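Local atomic coordinates of N utilization substance protein B homolog (Thermotoga maritima, PDB entry 1TZT), a protein that probably takes part in transcription antitermination by binding RNA, specifically the boxA antiterminator sequence of ribosomal RNA operons. Residues M60-I65 and V84-T89; E106-A111 and F122-L127. All coordinates share one frame; numbering follows the deposited sequence.

Interaction 1: residues M60-I65 and V84-T89; sequences MIDDLI and VLRLAT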
loop_
_atom_site.group_PDB
_atom_site.type_symbol
_atom_site.label_atom_id
_atom_site.label_comp_id
_atom_site.label_asym_id
_atom_site.label_seq_id
_atom_site.Cartn_x
_atom_site.Cartn_y
_atom_site.Cartn_z
ATOM N N MET A 60 7.635 11.271 1.673
ATOM C CA MET A 60 8.579 10.729 0.706
ATOM C C MET A 60 7.848 9.820 -0.297
ATOM O O MET A 60 8.099 9.890 -1.501
ATOM C CB MET A 60 9.681 9.967 1.441
ATOM C CG MET A 60 10.742 9.346 0.536
ATOM S SD MET A 60 10.232 7.751 -0.141
ATOM C CE MET A 60 10.482 6.748 1.356
ATOM N N ILE A 61 6.946 8.985 0.213
ATOM C CA ILE A 61 6.178 8.051 -0.613
ATOM C C ILE A 61 5.302 8.804 -1.592
ATOM O O ILE A 61 5.269 8.472 -2.786
ATOM C CB ILE A 61 5.322 7.125 0.291
ATOM C CG1 ILE A 61 6.222 6.119 1.015
ATOM C CG2 ILE A 61 4.238 6.424 -0.496
ATOM C CD1 ILE A 61 5.530 5.389 2.118
ATOM N N ASP A 62 4.575 9.798 -1.098
ATOM C CA ASP A 62 3.704 10.595 -1.957
ATOM C C ASP A 62 4.494 11.321 -3.037
ATOM O O ASP A 62 4.082 11.363 -4.183
ATOM C CB ASP A 62 2.895 11.595 -1.136
ATOM C CG ASP A 62 1.704 10.958 -0.445
ATOM O OD1 ASP A 62 1.449 9.744 -0.649
ATOM O OD2 ASP A 62 0.944 11.610 0.299
ATOM N N ASP A 63 5.633 11.894 -2.668
ATOM C CA ASP A 63 6.445 12.632 -3.625
ATOM C C ASP A 63 7.011 11.695 -4.667
ATOM O O ASP A 63 7.154 12.072 -5.829
ATOM C CB ASP A 63 7.558 13.412 -2.915
ATOM C CG ASP A 63 7.007 14.526 -2.050
ATOM O OD1 ASP A 63 7.803 15.217 -1.363
ATOM O OD2 ASP A 63 5.779 14.761 -1.984
ATOM N N LEU A 64 7.307 10.461 -4.255
ATOM C CA LEU A 64 7.796 9.450 -5.181
ATOM C C LEU A 64 6.722 9.096 -6.201
ATOM O O LEU A 64 6.985 9.105 -7.392
ATOM C CB LEU A 64 8.238 8.194 -4.436
ATOM C CG LEU A 64 9.206 7.278 -5.193
ATOM C CD1 LEU A 64 9.554 6.102 -4.306
ATOM C CD2 LEU A 64 8.662 6.791 -6.496
ATOM N N ILE A 65 5.512 8.789 -5.737
ATOM C CA ILE A 65 4.423 8.435 -6.640
ATOM C C ILE A 65 4.135 9.572 -7.618
ATOM O O ILE A 65 3.984 9.334 -8.819
ATOM C CB ILE A 65 3.142 8.109 -5.863
ATOM C CG1 ILE A 65 3.338 6.855 -4.997
ATOM C CG2 ILE A 65 1.981 7.932 -6.828
ATOM C CD1 ILE A 65 2.339 6.729 -3.905
ATOM N N VAL A 84 -3.736 2.457 -2.685
ATOM C CA VAL A 84 -3.076 1.267 -3.220
ATOM C C VAL A 84 -1.618 1.595 -3.605
ATOM O O VAL A 84 -0.678 0.844 -3.277
ATOM C CB VAL A 84 -3.807 0.676 -4.432
ATOM C CG1 VAL A 84 -2.934 -0.357 -5.071
ATOM C CG2 VAL A 84 -5.108 0.040 -3.995
ATOM N N LEU A 85 -1.441 2.724 -4.273
ATOM C CA LEU A 85 -0.121 3.150 -4.690
ATOM C C LEU A 85 0.762 3.409 -3.477
ATOM O O LEU A 85 1.930 3.035 -3.490
ATOM C CB LEU A 85 -0.216 4.399 -5.547
ATOM C CG LEU A 85 -0.856 4.172 -6.908
ATOM C CD1 LEU A 85 -1.184 5.481 -7.594
ATOM C CD2 LEU A 85 0.030 3.296 -7.771
ATOM N N ARG A 86 0.206 3.981 -2.414
ATOM C CA ARG A 86 0.981 4.236 -1.225
ATOM C C ARG A 86 1.453 2.950 -0.537
ATOM O O ARG A 86 2.618 2.811 -0.189
ATOM C CB ARG A 86 0.190 5.071 -0.211
ATOM C CG ARG A 86 0.097 6.538 -0.558
ATOM C CD ARG A 86 -1.032 7.225 0.182
ATOM N NE ARG A 86 -0.904 8.685 0.226
ATOM C CZ ARG A 86 -1.836 9.475 0.734
ATOM N NH1 ARG A 86 -1.670 10.794 0.725
ATOM N NH2 ARG A 86 -2.949 8.957 1.247
ATOM N N LEU A 87 0.503 2.050 -0.318
ATOM C CA LEU A 87 0.763 0.783 0.327
ATOM C C LEU A 87 1.827 -0.011 -0.446
ATOM O O LEU A 87 2.773 -0.527 0.150
ATOM C CB LEU A 87 -0.539 -0.031 0.385
ATOM C CG LEU A 87 -0.691 -0.970 1.576
ATOM C CD1 LEU A 87 -1.976 -1.770 1.414
ATOM C CD2 LEU A 87 0.479 -1.878 1.779
ATOM N N ALA A 88 1.627 -0.132 -1.764
ATOM C CA ALA A 88 2.521 -0.881 -2.615
ATOM C C ALA A 88 3.904 -0.258 -2.691
ATOM O O ALA A 88 4.894 -0.962 -2.740
ATOM C CB ALA A 88 1.986 -1.002 -4.020
ATOM N N THR A 89 3.960 1.067 -2.663
ATOM C CA THR A 89 5.239 1.769 -2.675
ATOM C C THR A 89 6.000 1.563 -1.370
ATOM O O THR A 89 7.205 1.335 -1.352
ATOM C CB THR A 89 5.020 3.274 -2.960
ATOM O OG1 THR A 89 4.546 3.440 -4.317
ATOM C CG2 THR A 89 6.326 4.021 -2.875
#
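Asp62 and Arg86 clasp each other at one border of a helix-helix crossing within the all-helical NusB fold, where helix 58-66 passes over helix 79-94. The local axes approach to 9.8 Å at 111°, so the two helices share a compact patch instead of a long seam.

The polar part is a two-pronged salt bridge. Arg86 meets the carboxylate side-on: NE gives a nearly straight bond to Asp62 OD1 (2.7 Å, 174°), using the syn lone pair of that oxygen, and NH1 reaches Asp62 OD2 at 2.8 Å, again on the syn side but bent and somewhat out of the carboxylate plane. With the two planes only 15° apart, the paired bonds fix the rotation of both end groups. An extended chain from CG to NE carries the guanidinium out to the carboxylate. Arg86 NH2 also forms a long, weak ion pair with Glu20.

Apolar packing fills the rest. Ile65 pushes its CD1 against the backbone of helix 79-94, 3.7 Å from Leu85 C, and the same methyl lies against Leu85 CB and the Arg86 CG methylene. Arginine thus serves both halves of the contact, its aliphatic base in the hydrophobic patch and its end in the ion pair. Ile61 swings CG2 to the side opposite its backbone N, which brings this methyl to 4.0 Å from Thr89 CG2, the two side chains lying side by side but pointing opposite ways. Leu64 CD1 touches that threonine methyl too, and its side chain continues onto Ile130 and His134 of helix 119-134.

The buried Thr89 hydroxyl is satisfied within its own helix: OG1 donates to Leu85 O at 2.8 Å, while Thr89 N reaches this oxygen from the opposite face of the carbonyl plane.

Interaction 2: residues E106-A111 and F122-L127; sequences EAIEIA and FVNGIL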
loop_
_atom_site.group_PDB
_atom_site.type_symbol
_atom_site.label_atom_id
_atom_site.label_comp_id
_atom_site.label_asym_id
_atom_site.label_seq_id
_atom_site.Cartn_x
_atom_site.Cartn_y
_atom_site.Cartn_z
ATOM N N GLU A 106 -0.459 -8.140 -5.995
ATOM C CA GLU A 106 -1.409 -8.022 -4.895
ATOM C C GLU A 106 -2.045 -6.625 -4.854
ATOM O O GLU A 106 -3.235 -6.466 -4.557
ATOM C CB GLU A 106 -0.757 -8.368 -3.579
ATOM C CG GLU A 106 -0.276 -9.794 -3.491
ATOM C CD GLU A 106 -1.394 -10.832 -3.592
ATOM O OE1 GLU A 106 -1.146 -11.941 -4.126
ATOM O OE2 GLU A 106 -2.528 -10.552 -3.173
ATOM N N ALA A 107 -1.234 -5.611 -5.162
ATOM C CA ALA A 107 -1.723 -4.265 -5.309
ATOM C C ALA A 107 -2.786 -4.200 -6.413
ATOM O O ALA A 107 -3.808 -3.538 -6.252
ATOM C CB ALA A 107 -0.559 -3.296 -5.591
ATOM N N ILE A 108 -2.536 -4.846 -7.551
ATOM C CA ILE A 108 -3.474 -4.842 -8.666
ATOM C C ILE A 108 -4.797 -5.486 -8.258
ATOM O O ILE A 108 -5.859 -4.960 -8.558
ATOM C CB ILE A 108 -2.881 -5.569 -9.876
ATOM C CG1 ILE A 108 -1.808 -4.717 -10.549
ATOM C CG2 ILE A 108 -3.961 -5.953 -10.907
ATOM C CD1 ILE A 108 -0.900 -5.528 -11.409
ATOM N N GLU A 109 -4.727 -6.571 -7.493
ATOM C CA GLU A 109 -5.944 -7.257 -7.053
ATOM C C GLU A 109 -6.785 -6.389 -6.089
ATOM O O GLU A 109 -7.995 -6.346 -6.222
ATOM C CB GLU A 109 -5.607 -8.643 -6.475
ATOM C CG GLU A 109 -5.071 -9.604 -7.533
ATOM C CD GLU A 109 -5.997 -9.818 -8.706
ATOM O OE1 GLU A 109 -5.534 -9.720 -9.866
ATOM O OE2 GLU A 109 -7.195 -10.107 -8.470
ATOM N N ILE A 110 -6.152 -5.653 -5.184
ATOM C CA ILE A 110 -6.899 -4.715 -4.353
ATOM C C ILE A 110 -7.569 -3.649 -5.224
ATOM O O ILE A 110 -8.743 -3.317 -5.056
ATOM C CB ILE A 110 -5.997 -4.063 -3.305
ATOM C CG1 ILE A 110 -5.410 -5.148 -2.393
ATOM C CG2 ILE A 110 -6.768 -2.987 -2.485
ATOM C CD1 ILE A 110 -4.487 -4.618 -1.308
ATOM N N ALA A 111 -6.791 -3.095 -6.150
ATOM C CA ALA A 111 -7.308 -2.105 -7.112
ATOM C C ALA A 111 -8.498 -2.616 -7.899
ATOM O O ALA A 111 -9.486 -1.902 -8.036
ATOM C CB ALA A 111 -6.229 -1.667 -8.071
ATOM N N PHE A 122 -4.040 0.813 -14.227
ATOM C CA PHE A 122 -3.498 2.095 -13.844
ATOM C C PHE A 122 -2.374 1.892 -12.835
ATOM O O PHE A 122 -1.237 2.335 -13.031
ATOM C CB PHE A 122 -4.616 2.938 -13.237
ATOM C CG PHE A 122 -4.179 4.282 -12.783
ATOM C CD1 PHE A 122 -3.749 5.229 -13.700
ATOM C CD2 PHE A 122 -4.181 4.603 -11.427
ATOM C CE1 PHE A 122 -3.335 6.496 -13.260
ATOM C CE2 PHE A 122 -3.766 5.854 -10.990
ATOM C CZ PHE A 122 -3.349 6.801 -11.909
ATOM N N VAL A 123 -2.684 1.210 -11.745
ATOM C CA VAL A 123 -1.669 1.021 -10.696
ATOM C C VAL A 123 -0.547 0.102 -11.176
ATOM O O VAL A 123 0.590 0.284 -10.789
ATOM C CB VAL A 123 -2.244 0.499 -9.362
ATOM C CG1 VAL A 123 -3.210 1.517 -8.728
ATOM C CG2 VAL A 123 -2.893 -0.819 -9.551
ATOM N N ASN A 124 -0.858 -0.845 -12.058
ATOM C CA ASN A 124 0.168 -1.738 -12.615
ATOM C C ASN A 124 1.236 -0.917 -13.324
ATOM O O ASN A 124 2.420 -1.100 -13.102
ATOM C CB ASN A 124 -0.470 -2.730 -13.594
ATOM C CG ASN A 124 0.483 -3.857 -14.037
ATOM O OD1 ASN A 124 1.673 -3.886 -13.687
ATOM N ND2 ASN A 124 -0.059 -4.797 -14.838
ATOM N N GLY A 125 0.794 0.009 -14.172
ATOM C CA GLY A 125 1.716 0.826 -14.947
ATOM C C GLY A 125 2.639 1.677 -14.099
ATOM O O GLY A 125 3.848 1.743 -14.350
ATOM N N ILE A 126 2.064 2.336 -13.094
ATOM C CA ILE A 126 2.825 3.201 -12.200
ATOM C C ILE A 126 3.796 2.392 -11.348
ATOM O O ILE A 126 4.953 2.739 -11.221
ATOM C CB ILE A 126 1.875 4.022 -11.300
ATOM C CG1 ILE A 126 1.040 4.956 -12.178
ATOM C CG2 ILE A 126 2.653 4.810 -10.255
ATOM C CD1 ILE A 126 -0.172 5.507 -11.526
ATOM N N LEU A 127 3.316 1.312 -10.750
ATOM C CA LEU A 127 4.169 0.519 -9.898
ATOM C C LEU A 127 5.300 -0.167 -10.656
ATOM O O LEU A 127 6.374 -0.340 -10.105
ATOM C CB LEU A 127 3.331 -0.498 -9.132
ATOM C CG LEU A 127 2.393 0.079 -8.088
ATOM C CD1 LEU A 127 1.522 -0.994 -7.484
ATOM C CD2 LEU A 127 3.135 0.826 -6.980
#
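Ile108 leans against Asn124 where helices 100-114 and 119-134 run nearly antiparallel, their local axes 9.2 Å apart and 153° between directions. The CB of Ile108 does not aim straight at the partner helix; contact is made by the CG1 branch that leaves it. CG1 is anti to the carbonyl carbon (chi1 -74°) and passes 3.9 Å from Asn124 CB, with Val123 CG2 a little farther off at 4.2 Å. From there the chain runs on to CD1, which ends the branch 3.6 Å from Asn124 CB and tight against the amide carbon CG, at 3.4 Å.

Deeper in the interface, two alanines receive the larger aliphatic side chains. Val123 CG2 packs on Ala111 CB at 3.7 Å, and Leu127 CD1 reaches Ala107 CB at 3.6 Å. No hydrogen bond links the two segments, so apolar packing carries the contact. Ala107 and Leu127 both also touch Ala88 of helix 79-94, which closes the inner side. Two successive antiparallel helices, joined by a short connection and meeting through alanines and branched aliphatic side chains, form a helical hairpin within the all-alpha NusB fold.

In the fold
After the N-terminal helices 5-19, 27-34 and 41-56, the chain enters helix 58-66, and interaction 1 closes an 18-residue connection when helix 79-94 returns against it. Helix 100-114 follows, and interaction 2 closes a shorter connection of 10 residues as helix 119-134 turns back. The two closures come in series, neither nested nor crossed, with centres about 12 Å apart. Helix 79-94 joins them in space: Val84 CG1 lies 3.5 Å from Ala107 O, and Val84 CG2 packs on Ile110 CG2 at 3.8 Å. Leu87 and Val84 of this helix also touch helix 5-19, tying the N-terminal helix to the C-terminal helices.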